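Local coordinates for protein beta-glucuronidase (Dictyoglomus thermophilum, PDB 6XXW) that probably hydrolyses beta-D-glucuronides, releasing glucuronic acid, as a beta-glucuronidase of glycoside hydrolase family 2, at residues I202-N207 with L211-I216; T284-G289 with I294-F299; S471-S476 with N567-F572; D554-Q559 with R563-K568. All blocks are in the same frame, centred on the assembly; numbering follows the deposited sequence.

Interaction 1 (I202-N207 with L211-I216); sequences ITELSN and LVKYSI
The beta hairpin formed by strands 198-206 and 209-217 sets I202, T203 and E204 against K213, V212 and L211, in a three-stranded antiparallel sheet that strand 242-248 completes. It belongs to the immunoglobulin-like beta-sandwich domain of family 2 enzymes and illustrates how a ladder of backbone bonds is reinforced on one face by a diagonal ion pair. The strands run antiparallel with a marked twist, their directions 151° apart. At the first hydrogen-bonded pair, I202 N gives to K213 O (2.9 Å) and K213 N returns to I202 O (2.8 Å). The second pair repeats the exchange, E204 N to L211 O at 2.9 Å and L211 N to E204 O at 2.8 Å. Between them, in the non-hydrogen-bonded pair, CG2 of T203 lies beside CG2 of V212 (4.0 Å), both side chains pointing the same way, while T203 OG1 bonds a Tris molecule that probably comes from the crystallisation liquor.

On the other face, E204 and K213 stretch out from successive hydrogen-bonded pairs and converge at their ends. With E204 CG anti to the carbonyl carbon (chi1 -61°) and the chain extended beyond, OE1 takes NZ of K213 at 3.0 Å on its syn side, the ammonium 34° out of the carboxylate plane. Cutting E204 back to an alanine is likely to leave the K213 ammonium without its acidic mate and uncover one methyl of L211. That methyl, CD1, touches E204 OE2 and also packs on CB of S206 at 3.6 Å.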
# COMPACT_ATOMS: atom_id res chain seq x y z
N ILE A 202 -1.68 -44.26 24.89
CA ILE A 202 -1.55 -44.74 23.53
C ILE A 202 -2.89 -45.32 23.11
O ILE A 202 -3.54 -46.03 23.90
CB ILE A 202 -0.43 -45.80 23.39
CG1 ILE A 202 0.92 -45.21 23.81
CG2 ILE A 202 -0.35 -46.31 21.96
CD1 ILE A 202 1.96 -46.27 24.15
N THR A 203 -3.32 -45.03 21.89
CA THR A 203 -4.59 -45.55 21.39
C THR A 203 -4.35 -46.56 20.27
O THR A 203 -3.47 -46.37 19.42
CB THR A 203 -5.50 -44.41 20.91
OG1 THR A 203 -4.92 -43.75 19.78
CG2 THR A 203 -5.73 -43.40 22.03
N GLU A 204 -5.13 -47.64 20.31
CA GLU A 204 -5.07 -48.71 19.33
C GLU A 204 -6.49 -49.02 18.87
O GLU A 204 -7.46 -48.76 19.58
CB GLU A 204 -4.43 -49.99 19.90
CG GLU A 204 -2.99 -49.84 20.37
CD GLU A 204 -2.47 -51.11 21.05
OE1 GLU A 204 -1.37 -51.06 21.64
OE2 GLU A 204 -3.15 -52.16 20.98
N LEU A 205 -6.60 -49.59 17.67
CA LEU A 205 -7.87 -50.07 17.15
C LEU A 205 -7.87 -51.59 17.24
O LEU A 205 -6.90 -52.24 16.85
CB LEU A 205 -8.09 -49.61 15.71
CG LEU A 205 -7.87 -48.12 15.46
CD1 LEU A 205 -8.02 -47.80 13.99
CD2 LEU A 205 -8.82 -47.29 16.30
N SER A 206 -8.96 -52.17 17.74
CA SER A 206 -9.01 -53.61 17.97
C SER A 206 -10.42 -54.09 17.69
O SER A 206 -11.35 -53.77 18.44
CB SER A 206 -8.58 -53.94 19.40
OG SER A 206 -8.60 -55.34 19.65
N ASN A 207 -10.58 -54.87 16.61
CA ASN A 207 -11.87 -55.40 16.17
C ASN A 207 -12.77 -54.20 15.89
O ASN A 207 -12.42 -53.38 15.04
CB ASN A 207 -12.37 -56.41 17.20
CG ASN A 207 -11.50 -57.64 17.26
OD1 ASN A 207 -10.72 -57.90 16.33
ND2 ASN A 207 -11.60 -58.40 18.35
N LEU A 211 -8.86 -49.11 22.02
CA LEU A 211 -8.24 -49.23 23.33
C LEU A 211 -7.45 -47.98 23.63
O LEU A 211 -6.73 -47.47 22.76
CB LEU A 211 -7.33 -50.45 23.40
CG LEU A 211 -7.96 -51.70 22.80
CD1 LEU A 211 -6.85 -52.60 22.29
CD2 LEU A 211 -8.80 -52.39 23.86
N VAL A 212 -7.60 -47.47 24.83
CA VAL A 212 -6.78 -46.39 25.34
C VAL A 212 -5.93 -47.00 26.43
O VAL A 212 -6.43 -47.32 27.51
CB VAL A 212 -7.63 -45.23 25.86
CG1 VAL A 212 -6.75 -44.18 26.49
CG2 VAL A 212 -8.47 -44.63 24.73
N LYS A 213 -4.64 -47.21 26.14
CA LYS A 213 -3.72 -47.79 27.11
C LYS A 213 -3.00 -46.68 27.86
O LYS A 213 -2.61 -45.67 27.26
CB LYS A 213 -2.71 -48.70 26.42
CG LYS A 213 -3.34 -49.88 25.69
CD LYS A 213 -2.29 -50.62 24.86
CE LYS A 213 -2.76 -52.01 24.48
NZ LYS A 213 -1.63 -52.86 23.98
N TYR A 214 -2.85 -46.84 29.16
CA TYR A 214 -2.32 -45.74 29.95
C TYR A 214 -1.37 -46.26 31.02
O TYR A 214 -1.47 -47.40 31.48
CB TYR A 214 -3.44 -44.90 30.59
CG TYR A 214 -4.15 -45.58 31.75
CD1 TYR A 214 -3.66 -45.47 33.06
CD2 TYR A 214 -5.30 -46.34 31.53
CE1 TYR A 214 -4.31 -46.11 34.13
CE2 TYR A 214 -5.95 -46.98 32.59
CZ TYR A 214 -5.45 -46.87 33.88
OH TYR A 214 -6.09 -47.50 34.93
N SER A 215 -0.46 -45.38 31.41
CA SER A 215 0.43 -45.55 32.55
C SER A 215 0.56 -44.21 33.24
O SER A 215 0.64 -43.17 32.57
CB SER A 215 1.81 -46.06 32.10
OG SER A 215 2.41 -46.79 33.14
N ILE A 216 0.55 -44.21 34.57
CA ILE A 216 0.59 -43.00 35.36
C ILE A 216 1.89 -42.97 36.15
O ILE A 216 2.32 -44.00 36.69
CB ILE A 216 -0.62 -42.89 36.31
CG1 ILE A 216 -1.92 -42.79 35.51
CG2 ILE A 216 -0.50 -41.68 37.23
CD1 ILE A 216 -3.16 -43.22 36.30

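Interaction 2 (T284-G289 with I294-F299); sequences TVRVEG and INEKPF
Two successive residues with left-handed backbones, N295 and E296 (phi 53° and 63°), turn their side chains back onto T284 and R286, the first supplying an acceptor where a strand would use a backbone carbonyl, the second an ion pair. N295 gives its own N to T284 O (2.9 Å), and then its side-chain OD1 accepts from T284 N at 3.0 Å, the donor standing somewhat out of the amide plane. The other end of that amide is held too: ND2 bonds W253 O and E254 OE1, which leaves little freedom for the group to flip.

One residue further on, E296 is gripped by R286 side-on. NE reaches OE2 at 3.1 Å and NH2 reaches OE1 at 2.8 Å, each oxygen using its syn lone pair, with guanidinium and carboxylate only 6° from coplanar. R286 bends at chi3, which turns this edge of the guanidinium toward the turn. A third contact, NH1 to E288 OE2 at 2.9 Å, also lies in the guanidinium plane but meets that carboxylate from above, so one cation serves two acids. A water fills the corner between the segments, 2.9 Å from T284 OG1 and accepting from E296 N at the same distance. Beneath, V285 and I294 form a non-hydrogen-bonded pair.

The turn itself is closed by I294 N to K297 O (3.0 Å) and the reciprocal bond. This is the type I' turn of a two-residue beta hairpin, here joining strand 291-294 to strand 297-305, the first strand of the TIM barrel.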
# COMPACT_ATOMS: atom_id res chain seq x y z
N THR A 284 -4.82 -43.60 14.97
CA THR A 284 -3.54 -44.24 14.68
C THR A 284 -2.86 -43.51 13.53
O THR A 284 -3.52 -42.92 12.67
CB THR A 284 -3.69 -45.72 14.31
OG1 THR A 284 -4.50 -45.82 13.13
CG2 THR A 284 -4.35 -46.49 15.45
N VAL A 285 -1.53 -43.57 13.52
CA VAL A 285 -0.74 -43.02 12.43
C VAL A 285 0.33 -44.03 12.04
O VAL A 285 0.98 -44.63 12.91
CB VAL A 285 -0.15 -41.64 12.80
CG1 VAL A 285 0.67 -41.72 14.07
CG2 VAL A 285 0.70 -41.11 11.65
N ARG A 286 0.51 -44.22 10.74
CA ARG A 286 1.39 -45.27 10.23
C ARG A 286 1.81 -44.92 8.81
O ARG A 286 0.98 -44.47 8.01
CB ARG A 286 0.66 -46.61 10.26
CG ARG A 286 1.48 -47.81 9.93
CD ARG A 286 0.74 -49.06 10.35
NE ARG A 286 -0.36 -49.40 9.45
CZ ARG A 286 -0.20 -50.00 8.28
NH1 ARG A 286 1.02 -50.33 7.86
NH2 ARG A 286 -1.25 -50.29 7.53
N VAL A 287 3.08 -45.12 8.48
CA VAL A 287 3.56 -44.99 7.11
C VAL A 287 3.74 -46.38 6.52
O VAL A 287 4.29 -47.27 7.18
CB VAL A 287 4.85 -44.16 7.04
CG1 VAL A 287 5.44 -44.19 5.63
CG2 VAL A 287 4.55 -42.72 7.44
N GLU A 288 3.23 -46.59 5.32
CA GLU A 288 3.35 -47.88 4.63
C GLU A 288 3.50 -47.61 3.14
O GLU A 288 2.57 -47.13 2.50
CB GLU A 288 2.13 -48.76 4.91
CG GLU A 288 2.29 -50.21 4.49
CD GLU A 288 0.99 -50.98 4.62
OE1 GLU A 288 0.02 -50.66 3.90
OE2 GLU A 288 0.93 -51.90 5.46
N GLY A 289 4.66 -47.97 2.58
CA GLY A 289 4.88 -47.73 1.16
C GLY A 289 4.99 -46.24 0.90
O GLY A 289 5.76 -45.53 1.56
N ILE A 294 -3.65 -42.29 8.39
CA ILE A 294 -4.28 -41.91 9.65
C ILE A 294 -5.56 -42.72 9.73
O ILE A 294 -6.39 -42.67 8.81
CB ILE A 294 -4.57 -40.41 9.73
CG1 ILE A 294 -3.24 -39.63 9.72
CG2 ILE A 294 -5.45 -40.10 10.96
CD1 ILE A 294 -3.40 -38.11 9.77
N ASN A 295 -5.70 -43.50 10.81
CA ASN A 295 -6.84 -44.40 10.97
C ASN A 295 -6.99 -45.31 9.75
O ASN A 295 -8.09 -45.55 9.25
CB ASN A 295 -8.12 -43.61 11.24
CG ASN A 295 -8.03 -42.81 12.53
OD1 ASN A 295 -7.35 -43.23 13.47
ND2 ASN A 295 -8.71 -41.66 12.58
N GLU A 296 -5.84 -45.78 9.26
CA GLU A 296 -5.71 -46.72 8.15
C GLU A 296 -6.24 -46.16 6.83
O GLU A 296 -6.51 -46.92 5.89
CB GLU A 296 -6.39 -48.06 8.48
CG GLU A 296 -5.68 -48.86 9.57
CD GLU A 296 -4.21 -49.11 9.26
OE1 GLU A 296 -3.91 -49.77 8.23
OE2 GLU A 296 -3.33 -48.65 10.03
N LYS A 297 -6.37 -44.84 6.71
CA LYS A 297 -6.78 -44.24 5.44
C LYS A 297 -5.68 -43.34 4.90
O LYS A 297 -4.97 -42.70 5.69
CB LYS A 297 -8.08 -43.44 5.61
CG LYS A 297 -9.26 -44.25 6.06
CD LYS A 297 -10.49 -43.37 6.23
CE LYS A 297 -10.29 -42.37 7.35
NZ LYS A 297 -11.52 -41.55 7.57
N PRO A 298 -5.48 -43.29 3.57
CA PRO A 298 -4.40 -42.46 3.00
C PRO A 298 -4.62 -40.96 3.12
O PRO A 298 -5.47 -40.40 2.41
CB PRO A 298 -4.38 -42.89 1.52
CG PRO A 298 -5.74 -43.45 1.27
CD PRO A 298 -6.15 -44.11 2.55
N PHE A 299 -3.85 -40.30 3.97
CA PHE A 299 -3.97 -38.86 4.20
C PHE A 299 -3.28 -38.07 3.09
O PHE A 299 -2.32 -38.53 2.47
CB PHE A 299 -3.34 -38.52 5.55
CG PHE A 299 -3.69 -37.14 6.09
CD1 PHE A 299 -5.01 -36.75 6.25
CD2 PHE A 299 -2.68 -36.27 6.47
CE1 PHE A 299 -5.32 -35.49 6.77
CE2 PHE A 299 -2.99 -34.99 6.99
CZ PHE A 299 -4.30 -34.61 7.14
O HOH W 1 -3.27 -45.57 10.49

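Interaction 3 (S471-S476 with N567-F572); sequences SWYTDS and NKKGVF
The two loops stay far apart in backbone, the nearest CA atoms, those of W472 and K569, being 10.9 Å from each other, and the gap is bridged by side chains alone, K569 reaching out from one loop to meet W472 and Y473 from the other. It illustrates how one lysine can combine apolar and polar contacts along its length. Its CE lies over one face of the W472 indole, 4.0 Å from the centroid of the five-membered ring and 27° off the normal, a CH-pi contact. The chain runs extended as far as CE and then bends (chi4 51°), bringing NZ to OH of Y473, to which it donates at 3.1 Å. That hydroxyl also takes NH2 of R563, and NZ has its salt bridge with D509 OD1. A water accepts from both W472 NE1 (2.9 Å) and K569 NZ (3.2 Å), lying in the indole plane. W472 CD1 stands 3.6 Å above the centre of the Y473 ring, while an Asx turn, K569 N to N567 OD1 at 2.9 Å, sets the root of the lysine. A leucine in place of K569 would probably deprive D509 of its positive mate and the water of one donor. The loops follow the sixth and eighth barrel strands. N567 and K569 fit the N-x-K motif of family 2 beta-glucuronidases, so this concentration of donors is consistent with recognition of a glucuronide carboxylate.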
# COMPACT_ATOMS: atom_id res chain seq x y z
N SER A 471 12.36 -20.85 -9.46
CA SER A 471 11.90 -19.58 -10.04
C SER A 471 11.87 -18.45 -9.01
O SER A 471 11.61 -17.29 -9.40
CB SER A 471 10.52 -19.68 -10.71
OG SER A 471 9.47 -19.43 -9.79
N TRP A 472 12.17 -18.71 -7.73
CA TRP A 472 12.31 -17.66 -6.73
C TRP A 472 13.78 -17.46 -6.35
O TRP A 472 14.37 -16.44 -6.70
CB TRP A 472 11.46 -17.92 -5.47
CG TRP A 472 11.54 -16.71 -4.57
CD1 TRP A 472 12.36 -16.55 -3.48
CD2 TRP A 472 10.86 -15.47 -4.74
NE1 TRP A 472 12.20 -15.29 -2.95
CE2 TRP A 472 11.30 -14.60 -3.71
CE3 TRP A 472 9.91 -15.00 -5.67
CZ2 TRP A 472 10.81 -13.29 -3.58
CZ3 TRP A 472 9.42 -13.69 -5.53
CH2 TRP A 472 9.86 -12.86 -4.48
N TYR A 473 14.39 -18.40 -5.63
CA TYR A 473 15.79 -18.23 -5.25
C TYR A 473 16.74 -18.60 -6.38
O TYR A 473 17.88 -18.11 -6.42
CB TYR A 473 16.14 -19.06 -4.01
CG TYR A 473 15.57 -18.48 -2.73
CD1 TYR A 473 15.89 -17.18 -2.32
CD2 TYR A 473 14.72 -19.23 -1.92
CE1 TYR A 473 15.36 -16.65 -1.15
CE2 TYR A 473 14.19 -18.71 -0.75
CZ TYR A 473 14.51 -17.42 -0.37
OH TYR A 473 13.99 -16.91 0.80
N THR A 474 16.31 -19.47 -7.29
CA THR A 474 17.05 -19.81 -8.50
C THR A 474 16.20 -19.44 -9.71
O THR A 474 14.97 -19.46 -9.65
CB THR A 474 17.41 -21.31 -8.53
OG1 THR A 474 16.24 -22.10 -8.31
CG2 THR A 474 18.43 -21.63 -7.44
N ASP A 475 16.86 -19.08 -10.82
CA ASP A 475 16.17 -18.63 -12.03
C ASP A 475 15.07 -17.63 -11.70
O ASP A 475 13.93 -17.73 -12.15
CB ASP A 475 15.61 -19.82 -12.81
CG ASP A 475 16.67 -20.86 -13.11
OD1 ASP A 475 17.57 -20.57 -13.93
OD2 ASP A 475 16.63 -21.95 -12.52
N SER A 476 15.44 -16.65 -10.88
CA SER A 476 14.48 -15.71 -10.30
C SER A 476 13.66 -15.02 -11.38
O SER A 476 14.20 -14.39 -12.28
CB SER A 476 15.23 -14.67 -9.48
OG SER A 476 16.14 -15.30 -8.60
N ASN A 567 9.86 -11.44 6.35
CA ASN A 567 9.59 -12.40 5.29
C ASN A 567 8.16 -12.19 4.79
O ASN A 567 7.21 -12.25 5.57
CB ASN A 567 9.79 -13.82 5.82
CG ASN A 567 9.75 -14.88 4.73
OD1 ASN A 567 8.78 -14.98 3.97
ND2 ASN A 567 10.78 -15.72 4.68
N LYS A 568 8.02 -11.96 3.49
CA LYS A 568 6.73 -11.60 2.92
C LYS A 568 6.10 -12.74 2.14
O LYS A 568 5.23 -12.50 1.31
CB LYS A 568 6.88 -10.36 2.03
CG LYS A 568 7.04 -9.06 2.83
CD LYS A 568 5.69 -8.66 3.44
CE LYS A 568 5.70 -7.25 4.04
NZ LYS A 568 6.61 -7.14 5.24
N LYS A 569 6.50 -13.99 2.42
CA LYS A 569 5.92 -15.14 1.74
C LYS A 569 4.60 -15.60 2.36
O LYS A 569 4.07 -16.63 1.95
CB LYS A 569 6.92 -16.29 1.75
CG LYS A 569 8.19 -15.99 0.97
CD LYS A 569 8.86 -17.25 0.45
CE LYS A 569 10.13 -16.91 -0.34
NZ LYS A 569 11.03 -16.01 0.44
N GLY A 570 4.05 -14.86 3.32
CA GLY A 570 2.77 -15.26 3.89
C GLY A 570 1.68 -15.34 2.83
O GLY A 570 1.64 -14.55 1.88
N VAL A 571 0.80 -16.33 2.98
CA VAL A 571 -0.46 -16.37 2.23
C VAL A 571 -1.46 -15.38 2.84
O VAL A 571 -2.34 -14.87 2.14
CB VAL A 571 -0.98 -17.82 2.23
CG1 VAL A 571 -2.46 -17.89 1.93
CG2 VAL A 571 -0.18 -18.69 1.26
N PHE A 572 -1.33 -15.12 4.14
CA PHE A 572 -2.05 -14.07 4.84
C PHE A 572 -1.07 -12.96 5.22
O PHE A 572 0.12 -13.21 5.42
CB PHE A 572 -2.73 -14.60 6.12
CG PHE A 572 -3.79 -15.63 5.85
CD1 PHE A 572 -3.47 -16.98 5.90
CD2 PHE A 572 -5.08 -15.26 5.53
CE1 PHE A 572 -4.42 -17.95 5.64
CE2 PHE A 572 -6.05 -16.23 5.26
CZ PHE A 572 -5.72 -17.58 5.33
O HOH W 2 13.11 -13.84 -0.60

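Interaction 4 (D554-Q559 with R563-K568); sequences DFMTKQ and RVVGNK
The ring of F555 has N567 over one face, CB 3.5 Å from the ring centroid and 22° off its normal, with the asparagine amide 20° from parallel to the ring. The same amide meets a second flat group: N567 CG lies 4.2 Å above the guanidinium plane of R563, toward its rim, while CG2 of T557 comes to the edge of that guanidinium. F555 points there because its CG sits between the backbone N and carbonyl carbon (chi1 60°), side by side with N567. D175 fixes both polar partners, taking NE of R563 on OD1 and ND2 of N567 on OD2.

Beneath these groups the loop that follows the last strand of the TIM barrel doubles back on itself, and F555 with N567 makes a single antiparallel bridge: N567 N to F555 O at 2.8 Å and F555 N to N567 O at 3.2 Å. G566 is pressed against this bridge, and any CB there would run into F555 O. Its N instead donates to a water (2.8 Å) that in turn gives to T557 O. T557 OG1 lies across R563, 3.3 Å from CG. M556 and V565 run alongside each other, SD 4.1 Å from CG1. At the other end D554, whose OD1 is bridged to K579, lays OD2 against CD of K568, and NZ of that lysine donates to V564 O at 2.9 Å, just where V564 centres an inverse gamma turn.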
# COMPACT_ATOMS: atom_id res chain seq x y z
N ASP A 554 2.95 -13.42 6.83
CA ASP A 554 4.16 -12.59 6.90
C ASP A 554 4.68 -12.53 8.33
O ASP A 554 3.91 -12.37 9.28
CB ASP A 554 3.87 -11.15 6.42
CG ASP A 554 3.38 -11.09 4.98
OD1 ASP A 554 3.63 -12.05 4.23
OD2 ASP A 554 2.73 -10.08 4.60
N PHE A 555 6.00 -12.64 8.49
CA PHE A 555 6.62 -12.67 9.81
C PHE A 555 7.93 -11.90 9.80
O PHE A 555 8.53 -11.69 8.75
CB PHE A 555 6.86 -14.11 10.31
CG PHE A 555 7.78 -14.91 9.42
CD1 PHE A 555 7.28 -15.61 8.32
CD2 PHE A 555 9.14 -14.99 9.69
CE1 PHE A 555 8.13 -16.37 7.51
CE2 PHE A 555 10.00 -15.74 8.88
CZ PHE A 555 9.49 -16.43 7.80
N MET A 556 8.38 -11.48 10.98
CA MET A 556 9.59 -10.67 11.08
C MET A 556 10.86 -11.51 11.00
O MET A 556 10.92 -12.64 11.50
CB MET A 556 9.60 -9.87 12.39
CG MET A 556 8.70 -8.66 12.42
SD MET A 556 8.95 -7.51 11.06
CE MET A 556 10.70 -7.48 11.00
N THR A 557 11.90 -10.92 10.40
CA THR A 557 13.25 -11.48 10.31
C THR A 557 14.24 -10.40 10.71
O THR A 557 13.88 -9.23 10.84
CB THR A 557 13.58 -11.96 8.89
OG1 THR A 557 13.62 -10.83 8.01
CG2 THR A 557 12.54 -12.94 8.38
N LYS A 558 15.51 -10.79 10.87
CA LYS A 558 16.54 -9.77 11.01
C LYS A 558 16.62 -8.94 9.73
O LYS A 558 16.13 -9.33 8.68
CB LYS A 558 17.91 -10.39 11.33
CG LYS A 558 18.58 -11.04 10.15
CD LYS A 558 20.07 -11.25 10.41
CE LYS A 558 20.34 -12.55 11.11
NZ LYS A 558 21.76 -12.61 11.61
N GLN A 559 17.24 -7.77 9.84
CA GLN A 559 17.26 -6.85 8.72
C GLN A 559 18.35 -7.24 7.72
O GLN A 559 19.46 -7.61 8.10
CB GLN A 559 17.49 -5.42 9.20
CG GLN A 559 16.34 -4.90 10.05
CD GLN A 559 16.51 -3.45 10.40
OE1 GLN A 559 16.26 -2.56 9.58
NE2 GLN A 559 16.97 -3.19 11.62
N ARG A 563 15.15 -8.76 2.77
CA ARG A 563 13.96 -8.92 3.59
C ARG A 563 13.22 -7.59 3.69
O ARG A 563 13.71 -6.64 4.31
CB ARG A 563 14.34 -9.47 4.97
CG ARG A 563 14.74 -10.97 4.91
CD ARG A 563 13.49 -11.82 4.65
NE ARG A 563 13.76 -13.26 4.49
CZ ARG A 563 13.86 -13.87 3.31
NH1 ARG A 563 13.75 -13.18 2.18
NH2 ARG A 563 14.10 -15.17 3.26
N VAL A 564 12.02 -7.53 3.11
CA VAL A 564 11.27 -6.27 2.96
C VAL A 564 10.44 -6.11 4.23
O VAL A 564 9.23 -6.37 4.26
CB VAL A 564 10.42 -6.26 1.69
CG1 VAL A 564 9.85 -4.87 1.42
CG2 VAL A 564 11.25 -6.77 0.51
N VAL A 565 11.10 -5.66 5.30
CA VAL A 565 10.57 -5.67 6.67
C VAL A 565 10.05 -7.07 6.99
O VAL A 565 8.84 -7.27 7.16
CB VAL A 565 9.49 -4.60 6.90
CG1 VAL A 565 9.24 -4.42 8.38
CG2 VAL A 565 9.92 -3.27 6.29
N GLY A 566 10.96 -8.04 7.10
CA GLY A 566 10.59 -9.41 7.38
C GLY A 566 10.38 -10.23 6.13
O GLY A 566 10.68 -9.83 5.00
N ASN A 567 9.86 -11.44 6.35
CA ASN A 567 9.59 -12.40 5.29
C ASN A 567 8.16 -12.19 4.79
O ASN A 567 7.21 -12.25 5.57
CB ASN A 567 9.79 -13.82 5.82
CG ASN A 567 9.75 -14.88 4.73
OD1 ASN A 567 8.78 -14.98 3.97
ND2 ASN A 567 10.78 -15.72 4.68
N LYS A 568 8.02 -11.96 3.49
CA LYS A 568 6.73 -11.60 2.92
C LYS A 568 6.10 -12.74 2.14
O LYS A 568 5.23 -12.50 1.31
CB LYS A 568 6.88 -10.36 2.03
CG LYS A 568 7.04 -9.06 2.83
CD LYS A 568 5.69 -8.66 3.44
CE LYS A 568 5.70 -7.25 4.04
NZ LYS A 568 6.61 -7.14 5.24
O HOH W 3 13.46 -7.58 8.19

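The four contacts form two pairs, interaction 1 lying across the chain's centre from 3 and 4, with about 44 Å between the centres of 1 and 3. Interaction 1 is a surface hairpin of the beta-sandwich domain, and interaction 2 a partly buried turn at the barrel's first strand. They touch where L205 CG meets T284 CG2 at 3.9 Å, and both add an ion pair at or near the surface to strand pairing. Interactions 3 and 4, buried and partly buried, share N567 and K568 on one barrel loop, are joined by Y473 OH to R563 NH2 at 3.0 Å, and border a second subunit. There, regular pairing shrinks to one bridge, and ring faces, water and multiply bonded polar groups take over.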